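Local coordinates for protein putative glycosylhydrolase (Parabacteroides distasonis, PDB 3S5Q) that probably acts as a hydrolase on sugar substrates, as a member of the 3-keto-disaccharide hydrolase family with a concanavalin A-like fold, at residues Asn30-Ser35 / Ser52-Val57; Leu66-Asp71 / Ser202-Arg207; Ser116-Lys121 / Pro177-Ile182. All coordinates share one frame; numbering follows the deposited sequence. Where two conformers were deposited one is given.

Interaction 1: residues Asn30-Ser35 / Ser52-Val57; sequences NADYDS and SIWTKV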
loop_
_atom_site.group_PDB
_atom_site.type_symbol
_atom_site.label_atom_id
_atom_site.label_comp_id
_atom_site.label_asym_id
_atom_site.label_seq_id
_atom_site.Cartn_x
_atom_site.Cartn_y
_atom_site.Cartn_z
ATOM N N ASN A 30 -9.682 14.953 7.940
ATOM C CA ASN A 30 -9.017 15.240 6.678
ATOM C C ASN A 30 -9.042 14.013 5.751
ATOM O O ASN A 30 -8.210 13.890 4.841
ATOM C CB ASN A 30 -7.573 15.707 6.932
ATOM C CG ASN A 30 -6.679 14.592 7.499
ATOM O OD1 ASN A 30 -7.156 13.680 8.191
ATOM N ND2 ASN A 30 -5.384 14.659 7.194
ATOM N N ALA A 31 -9.977 13.097 6.008
ATOM C CA ALA A 31 -10.145 11.895 5.173
ATOM C C ALA A 31 -11.547 11.822 4.595
ATOM O O ALA A 31 -12.496 12.302 5.216
ATOM C CB ALA A 31 -9.858 10.617 5.980
ATOM N N ASP A 32 -11.642 11.208 3.415
ATOM C CA ASP A 32 -12.909 10.854 2.801
ATOM C C ASP A 32 -13.175 9.361 3.007
ATOM O O ASP A 32 -12.452 8.504 2.470
ATOM C CB ASP A 32 -12.883 11.172 1.306
ATOM C CG ASP A 32 -14.181 10.843 0.627
ATOM O OD1 ASP A 32 -14.455 9.650 0.362
ATOM O OD2 ASP A 32 -14.942 11.789 0.353
ATOM N N TYR A 33 -14.207 9.052 3.768
ATOM C CA TYR A 33 -14.543 7.666 4.055
ATOM C C TYR A 33 -16.020 7.543 4.436
ATOM O O TYR A 33 -16.699 8.553 4.666
ATOM C CB TYR A 33 -13.664 7.146 5.203
ATOM C CG TYR A 33 -13.890 7.875 6.494
ATOM C CD1 TYR A 33 -13.430 9.168 6.676
ATOM C CD2 TYR A 33 -14.556 7.271 7.549
ATOM C CE1 TYR A 33 -13.624 9.831 7.858
ATOM C CE2 TYR A 33 -14.755 7.937 8.734
ATOM C CZ TYR A 33 -14.297 9.209 8.879
ATOM O OH TYR A 33 -14.504 9.868 10.061
ATOM N N ASP A 34 -16.509 6.302 4.461
ATOM C CA ASP A 34 -17.791 5.977 5.073
ATOM C C ASP A 34 -17.549 5.615 6.523
ATOM O O ASP A 34 -16.906 4.617 6.820
ATOM C CB ASP A 34 -18.427 4.782 4.365
ATOM C CG ASP A 34 -19.910 4.597 4.711
ATOM O OD1 ASP A 34 -20.320 4.663 5.915
ATOM O OD2 ASP A 34 -20.672 4.368 3.743
ATOM N N SER A 35 -18.107 6.408 7.423
ATOM C CA SER A 35 -17.913 6.205 8.849
ATOM C C SER A 35 -18.460 4.869 9.359
ATOM O O SER A 35 -18.127 4.443 10.474
ATOM C CB SER A 35 -18.509 7.363 9.650
ATOM O OG SER A 35 -19.892 7.479 9.400
ATOM N N SER A 52 -12.874 2.165 0.367
ATOM C CA SER A 52 -11.561 2.709 0.705
ATOM C C SER A 52 -11.659 3.991 1.532
ATOM O O SER A 52 -12.739 4.602 1.646
ATOM C CB SER A 52 -10.737 2.960 -0.560
ATOM O OG SER A 52 -11.359 3.947 -1.345
ATOM N N ILE A 53 -10.532 4.361 2.133
ATOM C CA ILE A 53 -10.381 5.644 2.837
ATOM C C ILE A 53 -9.354 6.475 2.077
ATOM O O ILE A 53 -8.306 5.959 1.671
ATOM C CB ILE A 53 -10.029 5.506 4.365
ATOM C CG1 ILE A 53 -9.943 6.873 5.043
ATOM C CG2 ILE A 53 -8.743 4.786 4.628
ATOM C CD1 ILE A 53 -10.043 6.777 6.547
ATOM N N TRP A 54 -9.667 7.761 1.867
ATOM C CA TRP A 54 -8.871 8.627 1.006
ATOM C C TRP A 54 -8.466 9.920 1.691
ATOM O O TRP A 54 -9.197 10.463 2.523
ATOM C CB TRP A 54 -9.671 9.045 -0.228
ATOM C CG TRP A 54 -10.155 7.942 -1.058
ATOM C CD1 TRP A 54 -11.410 7.433 -1.075
ATOM C CD2 TRP A 54 -9.404 7.209 -2.038
ATOM N NE1 TRP A 54 -11.499 6.419 -2.014
ATOM C CE2 TRP A 54 -10.290 6.285 -2.637
ATOM C CE3 TRP A 54 -8.075 7.281 -2.508
ATOM C CZ2 TRP A 54 -9.887 5.403 -3.636
ATOM C CZ3 TRP A 54 -7.678 6.407 -3.517
ATOM C CH2 TRP A 54 -8.581 5.470 -4.058
ATOM N N THR A 55 -7.302 10.413 1.305
ATOM C CA THR A 55 -6.880 11.738 1.680
ATOM C C THR A 55 -7.799 12.725 0.945
ATOM O O THR A 55 -8.400 12.394 -0.098
ATOM C CB THR A 55 -5.403 11.984 1.288
ATOM O OG1 THR A 55 -5.236 11.830 -0.141
ATOM C CG2 THR A 55 -4.447 11.042 2.070
ATOM N N LYS A 56 -7.919 13.918 1.513
ATOM C CA LYS A 56 -8.626 15.016 0.881
ATOM C C LYS A 56 -7.736 15.895 0.021
ATOM O O LYS A 56 -8.243 16.736 -0.731
ATOM C CB LYS A 56 -9.290 15.873 1.961
ATOM C CG LYS A 56 -10.573 15.276 2.481
ATOM C CD LYS A 56 -11.155 16.109 3.588
ATOM C CE LYS A 56 -12.633 15.817 3.777
ATOM N NZ LYS A 56 -13.148 16.578 4.935
ATOM N N VAL A 57 -6.419 15.734 0.152
ATOM C CA VAL A 57 -5.453 16.500 -0.643
ATOM C C VAL A 57 -4.631 15.504 -1.464
ATOM O O VAL A 57 -4.518 14.348 -1.101
ATOM C CB VAL A 57 -4.538 17.438 0.261
ATOM C CG1 VAL A 57 -5.329 18.054 1.414
ATOM C CG2 VAL A 57 -3.370 16.719 0.821
HETATM O O HOH W 1 -5.933 14.727 3.593
HETATM O O HOH W 2 -15.056 4.306 3.110
#
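The indole of Trp54 turns its CD1 corner obliquely to Asp32 O, 3.8 Å away; the Asp32 carboxylate near it is one of two conformers. One face of this indole carries the CB of Ser52, offset toward the rim, and Trp88 packs edge-to-face with it from elsewhere in the chain. The other ring, Tyr33, meets Ile53 CD1 obliquely, while the carbonyl carbon of Ala31 lies at its edge, in plane. Tyr33 and Ile53 run side by side, with CB of Tyr33 3.7 Å from CG1 of Ile53. That branch of Ile53 is anti to the backbone N (chi1 -178°), which brings it against both Tyr33 CB and Ala31 CB.

The backbones pair antiparallel. Asp32 and Trp54 form a hydrogen-bonded pair, Asp32 N to Trp54 O at 2.7 Å and Trp54 N to Asp32 O at 2.9 Å, and their side chains share one face of the sheet. Beyond it the ladder frays: Lys56 N reaches Asn30 O in a weak bond of 3.3 Å, and one water bridges the same two atoms. Another water joins Asp34 N to Ser52 O. The aliphatic chain of Lys56 lies along the backbone of Asn30 and delivers its amine to Ser29 O.

Strand 31-32, outermost in its sheet within this chain, is held to strand 53-55 by two backbone bonds and a small apolar patch, with water taking over where direct pairing weakens.

Interaction 2: residues Leu66-Asp71 / Ser202-Arg207; sequences LEFKTD and SNIWFR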
loop_
_atom_site.group_PDB
_atom_site.type_symbol
_atom_site.label_atom_id
_atom_site.label_comp_id
_atom_site.label_asym_id
_atom_site.label_seq_id
_atom_site.Cartn_x
_atom_site.Cartn_y
_atom_site.Cartn_z
ATOM N N LEU A 66 4.041 3.169 6.776
ATOM C CA LEU A 66 2.927 2.686 7.537
ATOM C C LEU A 66 3.201 1.321 8.085
ATOM O O LEU A 66 4.087 0.634 7.609
ATOM C CB LEU A 66 1.686 2.601 6.657
ATOM C CG LEU A 66 1.875 1.626 5.469
ATOM C CD1 LEU A 66 0.757 0.646 5.425
ATOM C CD2 LEU A 66 2.060 2.427 4.155
ATOM N N GLU A 67 2.385 0.928 9.052
ATOM C CA GLU A 67 2.357 -0.433 9.527
ATOM C C GLU A 67 1.013 -1.063 9.238
ATOM O O GLU A 67 -0.014 -0.380 9.213
ATOM C CB GLU A 67 2.658 -0.481 11.015
ATOM C CG GLU A 67 3.992 0.155 11.353
ATOM C CD GLU A 67 4.560 -0.285 12.704
ATOM O OE1 GLU A 67 3.857 -1.020 13.427
ATOM O OE2 GLU A 67 5.701 0.146 13.028
ATOM N N PHE A 68 1.020 -2.349 8.934
ATOM C CA PHE A 68 -0.232 -3.074 8.736
ATOM C C PHE A 68 -0.095 -4.444 9.316
ATOM O O PHE A 68 0.999 -4.974 9.377
ATOM C CB PHE A 68 -0.632 -3.150 7.243
ATOM C CG PHE A 68 0.275 -4.004 6.385
ATOM C CD1 PHE A 68 0.078 -5.383 6.286
ATOM C CD2 PHE A 68 1.316 -3.422 5.630
ATOM C CE1 PHE A 68 0.925 -6.156 5.522
ATOM C CE2 PHE A 68 2.155 -4.191 4.855
ATOM C CZ PHE A 68 1.941 -5.570 4.785
ATOM N N LYS A 69 -1.214 -4.993 9.776
ATOM C CA LYS A 69 -1.283 -6.331 10.343
ATOM C C LYS A 69 -2.333 -7.092 9.535
ATOM O O LYS A 69 -3.393 -6.540 9.210
ATOM C CB LYS A 69 -1.703 -6.263 11.813
ATOM C CG LYS A 69 -1.882 -7.623 12.472
ATOM C CD LYS A 69 -2.401 -7.503 13.876
ATOM C CE LYS A 69 -1.311 -7.164 14.870
ATOM N NZ LYS A 69 -1.663 -7.622 16.229
ATOM N N THR A 70 -2.041 -8.338 9.186
ATOM C CA THR A 70 -2.981 -9.163 8.429
ATOM C C THR A 70 -3.639 -10.173 9.363
ATOM O O THR A 70 -3.186 -10.404 10.482
ATOM C CB THR A 70 -2.290 -9.956 7.244
ATOM O OG1 THR A 70 -1.425 -10.958 7.791
ATOM C CG2 THR A 70 -1.502 -9.050 6.333
ATOM N N ASP A 71 -4.726 -10.751 8.888
ATOM C CA ASP A 71 -5.247 -12.036 9.414
ATOM C C ASP A 71 -5.171 -13.035 8.267
ATOM O O ASP A 71 -4.744 -12.695 7.149
ATOM C CB ASP A 71 -6.690 -11.896 9.913
ATOM C CG ASP A 71 -7.114 -13.028 10.881
ATOM O OD1 ASP A 71 -6.398 -14.073 11.033
ATOM O OD2 ASP A 71 -8.198 -12.879 11.469
ATOM N N SER A 202 -11.511 -11.472 5.479
ATOM C CA SER A 202 -10.671 -11.238 6.650
ATOM C C SER A 202 -10.189 -9.788 6.750
ATOM O O SER A 202 -10.071 -9.023 5.751
ATOM C CB SER A 202 -9.483 -12.189 6.658
ATOM O OG SER A 202 -8.921 -12.222 5.363
ATOM N N ASN A 203 -9.885 -9.446 7.991
ATOM C CA ASN A 203 -9.666 -8.072 8.376
ATOM C C ASN A 203 -8.264 -7.552 8.112
ATOM O O ASN A 203 -7.302 -8.307 8.112
ATOM C CB ASN A 203 -10.013 -7.910 9.839
ATOM C CG ASN A 203 -11.490 -7.990 10.074
ATOM O OD1 ASN A 203 -12.304 -7.383 9.351
ATOM N ND2 ASN A 203 -11.861 -8.770 11.060
ATOM N N ILE A 204 -8.188 -6.243 7.899
ATOM C CA ILE A 204 -6.926 -5.526 7.749
ATOM C C ILE A 204 -6.864 -4.461 8.847
ATOM O O ILE A 204 -7.861 -3.805 9.091
ATOM C CB ILE A 204 -6.792 -4.860 6.302
ATOM C CG1 ILE A 204 -5.446 -4.192 6.130
ATOM C CG2 ILE A 204 -7.912 -3.818 5.989
ATOM C CD1 ILE A 204 -4.270 -5.101 6.184
ATOM N N TRP A 205 -5.704 -4.290 9.490
ATOM C CA TRP A 205 -5.505 -3.203 10.475
ATOM C C TRP A 205 -4.301 -2.378 10.056
ATOM O O TRP A 205 -3.294 -2.947 9.622
ATOM C CB TRP A 205 -5.287 -3.749 11.901
ATOM C CG TRP A 205 -6.410 -4.575 12.419
ATOM C CD1 TRP A 205 -7.471 -4.137 13.158
ATOM C CD2 TRP A 205 -6.589 -5.990 12.252
ATOM N NE1 TRP A 205 -8.312 -5.179 13.434
ATOM C CE2 TRP A 205 -7.794 -6.334 12.903
ATOM C CE3 TRP A 205 -5.856 -6.998 11.612
ATOM C CZ2 TRP A 205 -8.281 -7.662 12.954
ATOM C CZ3 TRP A 205 -6.346 -8.345 11.673
ATOM C CH2 TRP A 205 -7.544 -8.642 12.336
ATOM N N PHE A 206 -4.402 -1.058 10.197
ATOM C CA PHE A 206 -3.274 -0.138 9.921
ATOM C C PHE A 206 -2.943 0.671 11.174
ATOM O O PHE A 206 -3.823 0.903 12.016
ATOM C CB PHE A 206 -3.641 0.861 8.827
ATOM C CG PHE A 206 -3.895 0.245 7.497
ATOM C CD1 PHE A 206 -5.188 -0.166 7.122
ATOM C CD2 PHE A 206 -2.859 0.101 6.578
ATOM C CE1 PHE A 206 -5.428 -0.718 5.827
ATOM C CE2 PHE A 206 -3.097 -0.441 5.294
ATOM C CZ PHE A 206 -4.362 -0.839 4.919
ATOM N N ARG A 207 -1.677 1.077 11.296
ATOM C CA ARG A 207 -1.289 2.061 12.293
ATOM C C ARG A 207 -0.037 2.831 11.885
ATOM O O ARG A 207 0.700 2.456 10.937
ATOM C CB ARG A 207 -1.085 1.430 13.672
ATOM C CG ARG A 207 0.255 0.698 13.839
ATOM C CD ARG A 207 0.319 -0.104 15.156
ATOM N NE ARG A 207 1.652 -0.694 15.301
ATOM C CZ ARG A 207 2.147 -1.235 16.403
ATOM N NH1 ARG A 207 1.443 -1.283 17.531
ATOM N NH2 ARG A 207 3.361 -1.743 16.365
HETATM O O HOH W 3 -9.817 -11.396 9.743
#
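With chi1 at -57°, Glu67 sets its CG anti to the carbonyl carbon, and Arg207 at 78° holds CG between backbone N and carbonyl carbon; their extended chains then cross above the same face of the sheet. They form a salt bridge in which NE and NH2 of Arg207 both donate hydrogen bonds to Glu67 OE1, at 2.9 Å and 3.1 Å. OE1 lies in the guanidinium plane, but with the two planes 48° apart NE meets it from above the carboxylate plane, whereas NH2 comes in on the syn side.

On this face, too, Trp205 turns the edge of its indole to the neighbouring strand: CE3 is 3.5 Å from Lys69 O, and CZ3 is 4.0 Å from Asp71 CB. The other face is largely apolar. Leu66 CD1 sits at the edge of the Phe206 ring, 3.8 Å from CD2, and Phe68 CB packs against the same ring.

Backbone bonds knit hydrogen-bonded pairs Glu67-Arg207 and Lys69-Trp205, joining strand 62-70 antiparallel to 204-213 in the larger sheet. With Trp135 making a cation-pi contact to Arg207, the guanidinium is held by both charge and aromatic packing, and its two N-H groups probably stabilise the negative charge on Glu67.

Interaction 3: residues Ser116-Lys121 / Pro177-Ile182; sequences SIYGHK and PEWLPI. With EDO (1,2-ethanediol), chain E.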
loop_
_atom_site.group_PDB
_atom_site.type_symbol
_atom_site.label_atom_id
_atom_site.label_comp_id
_atom_site.label_asym_id
_atom_site.label_seq_id
_atom_site.Cartn_x
_atom_site.Cartn_y
_atom_site.Cartn_z
ATOM N N SER A 116 3.582 -5.899 -4.183
ATOM C CA SER A 116 3.671 -5.697 -5.623
ATOM C C SER A 116 3.064 -4.349 -5.983
ATOM O O SER A 116 2.168 -3.840 -5.287
ATOM C CB SER A 116 2.943 -6.809 -6.386
ATOM O OG SER A 116 1.561 -6.823 -6.083
ATOM N N ILE A 117 3.556 -3.769 -7.077
ATOM C CA ILE A 117 2.822 -2.745 -7.800
ATOM C C ILE A 117 1.864 -3.647 -8.557
ATOM O O ILE A 117 2.235 -4.322 -9.530
ATOM C CB ILE A 117 3.734 -1.944 -8.715
ATOM C CG1 ILE A 117 4.733 -1.132 -7.866
ATOM C CG2 ILE A 117 2.926 -1.016 -9.682
ATOM C CD1 ILE A 117 5.903 -0.597 -8.646
ATOM N N TYR A 118 0.667 -3.768 -8.010
ATOM C CA TYR A 118 -0.286 -4.829 -8.358
ATOM C C TYR A 118 -0.458 -4.970 -9.887
ATOM O O TYR A 118 -0.755 -4.003 -10.560
ATOM C CB TYR A 118 -1.647 -4.550 -7.673
ATOM C CG TYR A 118 -2.685 -5.572 -7.993
ATOM C CD1 TYR A 118 -2.654 -6.817 -7.387
ATOM C CD2 TYR A 118 -3.701 -5.310 -8.922
ATOM C CE1 TYR A 118 -3.557 -7.775 -7.677
ATOM C CE2 TYR A 118 -4.667 -6.304 -9.221
ATOM C CZ TYR A 118 -4.580 -7.531 -8.588
ATOM O OH TYR A 118 -5.502 -8.539 -8.838
ATOM N N GLY A 119 -0.259 -6.190 -10.398
ATOM C CA GLY A 119 -0.501 -6.510 -11.821
ATOM C C GLY A 119 0.601 -6.054 -12.771
ATOM O O GLY A 119 0.540 -6.370 -13.979
ATOM N N HIS A 120 1.629 -5.375 -12.232
ATOM C CA HIS A 120 2.715 -4.795 -13.010
ATOM C C HIS A 120 4.135 -5.244 -12.627
ATOM O O HIS A 120 4.973 -5.474 -13.510
ATOM C CB HIS A 120 2.634 -3.224 -12.976
ATOM C CG HIS A 120 1.347 -2.691 -13.563
ATOM N ND1 HIS A 120 0.120 -2.827 -12.930
ATOM C CD2 HIS A 120 1.096 -2.055 -14.741
ATOM C CE1 HIS A 120 -0.826 -2.302 -13.697
ATOM N NE2 HIS A 120 -0.258 -1.804 -14.795
ATOM N N LYS A 121 4.435 -5.283 -11.337
ATOM C CA LYS A 121 5.759 -5.728 -10.875
ATOM C C LYS A 121 5.687 -6.283 -9.462
ATOM O O LYS A 121 5.207 -5.598 -8.532
ATOM C CB LYS A 121 6.793 -4.592 -10.953
ATOM C CG LYS A 121 8.213 -5.122 -10.559
ATOM C CD LYS A 121 9.323 -4.328 -11.080
ATOM C CE LYS A 121 10.653 -5.099 -11.040
ATOM N NZ LYS A 121 11.853 -4.160 -11.277
ATOM N N PRO A 177 -3.487 -7.074 -15.738
ATOM C CA PRO A 177 -4.925 -7.307 -15.620
ATOM C C PRO A 177 -5.739 -6.404 -16.532
ATOM O O PRO A 177 -5.402 -5.213 -16.694
ATOM C CB PRO A 177 -5.223 -7.051 -14.130
ATOM C CG PRO A 177 -3.917 -7.365 -13.442
ATOM C CD PRO A 177 -2.848 -6.875 -14.416
ATOM N N GLU A 178 -6.765 -7.002 -17.143
ATOM C CA GLU A 178 -7.607 -6.341 -18.161
ATOM C C GLU A 178 -8.212 -5.038 -17.661
ATOM O O GLU A 178 -8.417 -4.087 -18.437
ATOM C CB GLU A 178 -8.766 -7.252 -18.622
ATOM N N TRP A 179 -8.496 -5.014 -16.359
ATOM C CA TRP A 179 -9.146 -3.895 -15.690
ATOM C C TRP A 179 -8.170 -2.762 -15.265
ATOM O O TRP A 179 -8.597 -1.790 -14.635
ATOM C CB TRP A 179 -9.971 -4.441 -14.484
ATOM C CG TRP A 179 -9.170 -5.108 -13.406
ATOM C CD1 TRP A 179 -8.604 -4.507 -12.305
ATOM C CD2 TRP A 179 -8.872 -6.505 -13.288
ATOM N NE1 TRP A 179 -7.930 -5.436 -11.544
ATOM C CE2 TRP A 179 -8.089 -6.672 -12.108
ATOM C CE3 TRP A 179 -9.136 -7.615 -14.081
ATOM C CZ2 TRP A 179 -7.591 -7.907 -11.702
ATOM C CZ3 TRP A 179 -8.650 -8.895 -13.643
ATOM C CH2 TRP A 179 -7.900 -9.017 -12.483
ATOM N N LEU A 180 -6.874 -2.900 -15.613
ATOM C CA LEU A 180 -5.858 -1.870 -15.395
ATOM C C LEU A 180 -5.254 -1.467 -16.761
ATOM O O LEU A 180 -4.101 -1.810 -17.057
ATOM C CB LEU A 180 -4.757 -2.376 -14.436
ATOM C CG LEU A 180 -5.200 -2.894 -13.050
ATOM C CD1 LEU A 180 -3.982 -3.482 -12.265
ATOM C CD2 LEU A 180 -5.911 -1.782 -12.263
ATOM N N PRO A 181 -6.048 -0.765 -17.598
ATOM C CA PRO A 181 -5.689 -0.639 -19.022
ATOM C C PRO A 181 -4.743 0.515 -19.371
ATOM O O PRO A 181 -4.264 0.566 -20.496
ATOM C CB PRO A 181 -7.064 -0.463 -19.729
ATOM C CG PRO A 181 -7.990 0.087 -18.678
ATOM C CD PRO A 181 -7.463 -0.420 -17.342
ATOM N N ILE A 182 -4.501 1.449 -18.450
ATOM C CA ILE A 182 -3.765 2.640 -18.816
ATOM C C ILE A 182 -2.283 2.362 -18.712
ATOM O O ILE A 182 -1.845 1.901 -17.676
ATOM C CB ILE A 182 -4.118 3.859 -17.923
ATOM C CG1 ILE A 182 -5.650 3.973 -17.721
ATOM C CG2 ILE A 182 -3.460 5.151 -18.517
ATOM C CD1 ILE A 182 -6.438 4.041 -18.982
HETATM C C1 EDO E . 14.478 -4.183 -6.333
HETATM O O1 EDO E . 15.808 -3.691 -6.054
HETATM C C2 EDO E . 14.313 -4.882 -7.693
HETATM O O2 EDO E . 12.956 -4.776 -8.171
HETATM O O HOH W 4 -1.571 -0.683 -16.874
#
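A classic beta bulge in 116-121, where His120 and Lys121 both face Ile117, meets a type I turn running from Pro177 to Leu180. The first lies in the loop between strands 93-98 and 135-143, the second in the loop between strands 154-160 and 192-195. Leu180 inserts CD1 between two side chains of the bulge loop. It lies 3.8 Å from Tyr118 CD2, approaching that ring obliquely, and 3.7 Å from His120 CE1, at the imidazole edge.

Tyr118 has CG anti to its own N (chi1 179°), a setting that extends the phenol across to the turn. There its OH meets the indole edge of Trp179 in plane, 3.6 Å from CZ2, and the two side chains cross at about a right angle. Pro177 CB covers the centre of one face of that indole. The proline ring also touches the loop backbone: Pro177 CD lies 3.5 Å from the O of Gly119, a residue with positive phi (78°).

Both ring nitrogens of His120 are used. ND1 donates to Tyr118 O at 2.8 Å, with the acceptor in the ring plane and an N-H...O angle of 165°. NE2 is 2.7 Å from a water in the same plane, and this water donates to the carbonyls of Leu180 and Ile182. The imidazole is therefore fixed in its rotation, and Tyr184 stacks on it.

Bulge and turn are the two named motifs by which loops linking strands of this concanavalin A-like beta-sandwich pack together.

Overall arrangement
Interactions 1 and 2 are both antiparallel strand pairings and partly buried, but in different sheets: 30-35 with 52-57 forms an edge of the five-stranded sheet and carries exposed residues, while 66-71 with 202-207 joins two strands within the eight-stranded one. Their centres lie about 17 Å apart, and strand 53-55 is followed by strand 62-70. Interaction 2 adds a salt bridge to its backbone ladder; interaction 1 relies on water where its ladder weakens. Interaction 3 joins loops rather than strands yet is a buried contact, and side-chain packing and one water replace direct bonds across it. It lies on the opposite side of the chain's centre from interaction 2, their centres about 23 Å apart.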